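Local coordinates for protein beta-N-acetylhexosaminidase (Thermotoga neapolitana, PDB 5BZA) that probably hydrolyses terminal non-reducing N-acetyl-D-hexosamine residues of N-acetyl-beta-D-hexosaminides, as a glycoside hydrolase of family 3, at residues B[16-19]-B[20-23]; B[136-139]-B[140-144]. All coordinates share one frame; numbering follows the deposited sequence.

Overall arrangement
Both contacts illustrate how the first turns of a helix can be fixed by local side-chain bonds, and both belong to the TIM-barrel domain of a family 3 glycoside hydrolase. Interaction 1 opens helix 18-27, which links strands 9-13 and 31-34; interaction 2 opens helix 136-153, which leads into strand 156-162. They lie on opposite sides of the chain's centre, their own centres 40 Å apart and their nearest atoms about 31 Å apart, so they do not touch. Neither supplies a metal ligand: a cadmium ion lies about 7 Å from the side chain of Pro-136 and another about 11 Å from that of Phe-16.

Interaction 1 of 2, residues B[16-19]-B[20-23]; sequences FNEE and AREV
The guanidinium of Arg-21 carries the backbone of Asn-17 over one face, with Arg-21 CZ 3.5 Å from Asn-17 C, while its edge meets Phe-16 CE2. Asn-17 is the N-cap residue of helix 18-27, the helix of a beta-alpha-beta crossover in the TIM barrel. The phenyl ring of Phe-16 stands almost upright to the guanidinium, their planes 82° apart. Arg-21 CZ lies off-centre, 4.7 Å from the centroid of the Phe-16 ring, in a cation-pi contact. A bend at chi3 of Arg-21 brings the group back toward the helix start, where Glu-18 forms a salt bridge with NH1 that is modelled too tightly for its details to be trusted. Phe-16 also stacks on Phe-48 of helix 42-54; an alanine here would probably open a gap beside Phe-48 and leave the Arg-21 cation without its aromatic partner. Glu-19 turns to Arg-279 for its salt bridge. The arginine's backbone is tied in too, Arg-21 N donating to Asn-17 O. The cap itself depends on Asn-17 CG sitting between backbone N and carbonyl carbon (chi1 51°), which lets OD1 accept from Ala-20 N at 2.9 Å, with an N-H...O angle of 169°.

Interaction 2 of 2, residues B[136-139]-B[140-144]; sequences PEVV and ASHGM
With CG of His-142 anti to its own carbonyl carbon (chi1 -72°), the imidazole reaches back along the helix and brings ND1 to the carbonyl oxygen of Val-138, one turn earlier. This is a side-chain to backbone bond between residues four apart, in the first turns of helix 136-153, one of the helices of the TIM-barrel domain. His-142 ND1 donates to Val-138 O at 2.7 Å, and the oxygen lies at the edge of the imidazole, near its plane. The bond is bent, with an N-H...O angle of 146°. The same oxygen also takes the regular helical bond from His-142 N, at 3.1 Å. The two donors approach from opposite faces of the carbonyl plane, so one residue grips a single acceptor with both its backbone and its ring. Val-138 CG1, anti to its backbone N, runs alongside the ring, 3.6 Å from His-142 CE1. At the far end of the imidazole, His-142 NE2 is hydrogen-bonded to Val-87 O. With carbonyl oxygens as partners of both nitrogens, the ring is fixed against flipping and probably favours the doubly protonated, cationic form. Phe-132 meets the ring, and Pro-89 and Thr-92 of helix 89-106 touch the same side chain, which ties this helix to its neighbour in the barrel. Another flank faces helix 192-198, where Val-139 packs on Pro-193 and Glu-137 pairs with Arg-196 in a salt bridge. Regular backbone bonds continue the spiral beyond the histidine, with Gly-143 N donating to Val-139 O at 2.8 Å.

Interaction 1 of 2, residues B[16-19]-B[20-23]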
loop_
_atom_site.group_PDB
_atom_site.type_symbol
_atom_site.label_atom_id
_atom_site.label_comp_id
_atom_site.label_asym_id
_atom_site.label_seq_id
_atom_site.Cartn_x
_atom_site.Cartn_y
_atom_site.Cartn_z
ATOM N N PHE B 16 -8.394 5.837 -17.192
ATOM C CA PHE B 16 -9.365 4.776 -17.423
ATOM C C PHE B 16 -10.725 5.427 -17.638
ATOM O O PHE B 16 -11.158 6.248 -16.833
ATOM C CB PHE B 16 -9.410 3.781 -16.258
ATOM C CG PHE B 16 -10.499 2.757 -16.398
ATOM C CD1 PHE B 16 -10.472 1.826 -17.428
ATOM C CD2 PHE B 16 -11.592 2.760 -15.516
ATOM C CE1 PHE B 16 -11.497 0.885 -17.560
ATOM C CE2 PHE B 16 -12.604 1.835 -15.639
ATOM C CZ PHE B 16 -12.567 0.887 -16.661
ATOM N N ASN B 17 -11.374 5.127 -18.753
ATOM C CA ASN B 17 -12.529 5.906 -19.151
ATOM C C ASN B 17 -13.212 5.172 -20.279
ATOM O O ASN B 17 -12.852 4.025 -20.574
ATOM C CB ASN B 17 -12.124 7.334 -19.548
ATOM C CG ASN B 17 -10.974 7.357 -20.574
ATOM O OD1 ASN B 17 -10.937 6.542 -21.505
ATOM N ND2 ASN B 17 -10.071 8.316 -20.427
ATOM N N GLU B 18 -14.215 5.792 -20.898
ATOM C CA GLU B 18 -15.025 5.039 -21.877
ATOM C C GLU B 18 -14.147 4.795 -23.111
ATOM O O GLU B 18 -14.236 3.729 -23.712
ATOM C CB GLU B 18 -16.339 5.770 -22.217
ATOM C CG GLU B 18 -17.505 4.971 -22.906
ATOM C CD GLU B 18 -18.146 3.831 -22.008
ATOM O OE1 GLU B 18 -17.554 3.467 -20.958
ATOM O OE2 GLU B 18 -19.286 3.347 -22.293
ATOM N N GLU B 19 -13.253 5.731 -23.453
ATOM C CA GLU B 19 -12.359 5.491 -24.595
ATOM C C GLU B 19 -11.483 4.247 -24.322
ATOM O O GLU B 19 -11.374 3.350 -25.175
ATOM C CB GLU B 19 -11.465 6.705 -24.899
ATOM C CG GLU B 19 -10.569 6.522 -26.139
ATOM C CD GLU B 19 -9.734 7.762 -26.501
ATOM O OE1 GLU B 19 -9.577 8.654 -25.633
ATOM O OE2 GLU B 19 -9.212 7.834 -27.647
ATOM N N ALA B 20 -10.891 4.193 -23.123
ATOM C CA ALA B 20 -10.104 3.038 -22.726
ATOM C C ALA B 20 -10.890 1.717 -22.837
ATOM O O ALA B 20 -10.424 0.772 -23.462
ATOM C CB ALA B 20 -9.565 3.244 -21.334
ATOM N N ARG B 21 -12.101 1.657 -22.295
ATOM C CA ARG B 21 -12.893 0.444 -22.454
ATOM C C ARG B 21 -13.161 0.133 -23.930
ATOM O O ARG B 21 -13.136 -1.036 -24.326
ATOM C CB ARG B 21 -14.232 0.543 -21.700
ATOM C CG ARG B 21 -14.104 0.885 -20.226
ATOM C CD ARG B 21 -15.473 1.083 -19.499
ATOM N NE ARG B 21 -15.150 2.073 -18.486
ATOM C CZ ARG B 21 -15.555 3.331 -18.504
ATOM N NH1 ARG B 21 -16.424 3.735 -19.407
ATOM N NH2 ARG B 21 -15.138 4.167 -17.565
ATOM N N GLU B 22 -13.470 1.163 -24.722
ATOM C CA GLU B 22 -13.712 0.991 -26.157
ATOM C C GLU B 22 -12.499 0.335 -26.835
ATOM O O GLU B 22 -12.662 -0.664 -27.540
ATOM C CB GLU B 22 -14.012 2.336 -26.876
ATOM C CG GLU B 22 -15.476 2.876 -26.813
ATOM C CD GLU B 22 -15.645 4.308 -27.409
ATOM O OE1 GLU B 22 -14.765 4.750 -28.208
ATOM O OE2 GLU B 22 -16.671 4.982 -27.091
ATOM N N VAL B 23 -11.304 0.900 -26.633
ATOM C CA VAL B 23 -10.087 0.371 -27.276
ATOM C C VAL B 23 -9.834 -1.051 -26.825
ATOM O O VAL B 23 -9.596 -1.925 -27.652
ATOM C CB VAL B 23 -8.844 1.212 -26.986
ATOM C CG1 VAL B 23 -7.584 0.501 -27.489
ATOM C CG2 VAL B 23 -8.992 2.561 -27.606
#

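Interaction 2 of 2, residues B[136-139]-B[140-144]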
loop_
_atom_site.group_PDB
_atom_site.type_symbol
_atom_site.label_atom_id
_atom_site.label_comp_id
_atom_site.label_asym_id
_atom_site.label_seq_id
_atom_site.Cartn_x
_atom_site.Cartn_y
_atom_site.Cartn_z
ATOM N N PRO B 136 29.454 -7.014 -13.232
ATOM C CA PRO B 136 28.454 -7.910 -13.855
ATOM C C PRO B 136 28.058 -9.097 -12.968
ATOM O O PRO B 136 26.923 -9.572 -13.051
ATOM C CB PRO B 136 29.157 -8.404 -15.138
ATOM C CG PRO B 136 30.180 -7.315 -15.456
ATOM C CD PRO B 136 30.647 -6.822 -14.100
ATOM N N GLU B 137 28.977 -9.597 -12.152
ATOM C CA GLU B 137 28.630 -10.746 -11.343
ATOM C C GLU B 137 27.652 -10.361 -10.205
ATOM O O GLU B 137 26.740 -11.131 -9.850
ATOM C CB GLU B 137 29.875 -11.424 -10.804
ATOM C CG GLU B 137 30.027 -12.772 -11.438
ATOM C CD GLU B 137 28.928 -13.755 -10.994
ATOM O OE1 GLU B 137 28.254 -13.544 -9.951
ATOM O OE2 GLU B 137 28.713 -14.740 -11.731
ATOM N N VAL B 138 27.869 -9.177 -9.637
ATOM C CA VAL B 138 27.003 -8.657 -8.589
ATOM C C VAL B 138 25.605 -8.437 -9.148
ATOM O O VAL B 138 24.580 -8.805 -8.514
ATOM C CB VAL B 138 27.577 -7.327 -8.002
ATOM C CG1 VAL B 138 26.581 -6.661 -7.003
ATOM C CG2 VAL B 138 28.899 -7.612 -7.297
ATOM N N VAL B 139 25.556 -7.826 -10.330
ATOM C CA VAL B 139 24.286 -7.590 -11.028
ATOM C C VAL B 139 23.618 -8.924 -11.353
ATOM O O VAL B 139 22.392 -9.082 -11.224
ATOM C CB VAL B 139 24.499 -6.750 -12.327
ATOM C CG1 VAL B 139 23.222 -6.624 -13.197
ATOM C CG2 VAL B 139 25.034 -5.396 -11.991
ATOM N N ALA B 140 24.411 -9.901 -11.763
ATOM C CA ALA B 140 23.848 -11.203 -12.104
ATOM C C ALA B 140 23.210 -11.901 -10.893
ATOM O O ALA B 140 22.133 -12.469 -11.036
ATOM C CB ALA B 140 24.915 -12.110 -12.756
ATOM N N SER B 141 23.883 -11.912 -9.737
ATOM C CA SER B 141 23.337 -12.658 -8.597
ATOM C C SER B 141 22.104 -11.923 -8.025
ATOM O O SER B 141 21.081 -12.547 -7.713
ATOM C CB SER B 141 24.397 -12.917 -7.501
ATOM O OG SER B 141 24.848 -11.754 -6.827
ATOM N N HIS B 142 22.176 -10.601 -7.957
ATOM C CA HIS B 142 21.047 -9.823 -7.454
ATOM C C HIS B 142 19.851 -9.878 -8.416
ATOM O O HIS B 142 18.696 -9.897 -7.984
ATOM C CB HIS B 142 21.461 -8.387 -7.198
ATOM C CG HIS B 142 22.340 -8.233 -6.001
ATOM N ND1 HIS B 142 23.681 -8.580 -6.007
ATOM C CD2 HIS B 142 22.069 -7.811 -4.744
ATOM C CE1 HIS B 142 24.201 -8.325 -4.821
ATOM N NE2 HIS B 142 23.239 -7.870 -4.030
ATOM N N GLY B 143 20.131 -9.895 -9.707
ATOM C CA GLY B 143 19.093 -10.034 -10.720
ATOM C C GLY B 143 18.408 -11.387 -10.691
ATOM O O GLY B 143 17.166 -11.481 -10.887
ATOM N N MET B 144 19.202 -12.447 -10.480
ATOM C CA MET B 144 18.616 -13.772 -10.346
ATOM C C MET B 144 17.730 -13.854 -9.090
ATOM O O MET B 144 16.637 -14.410 -9.122
ATOM C CB MET B 144 19.697 -14.844 -10.292
ATOM C CG MET B 144 19.178 -16.255 -10.418
ATOM S SD MET B 144 18.515 -16.759 -12.027
ATOM C CE MET B 144 16.752 -16.640 -11.688
#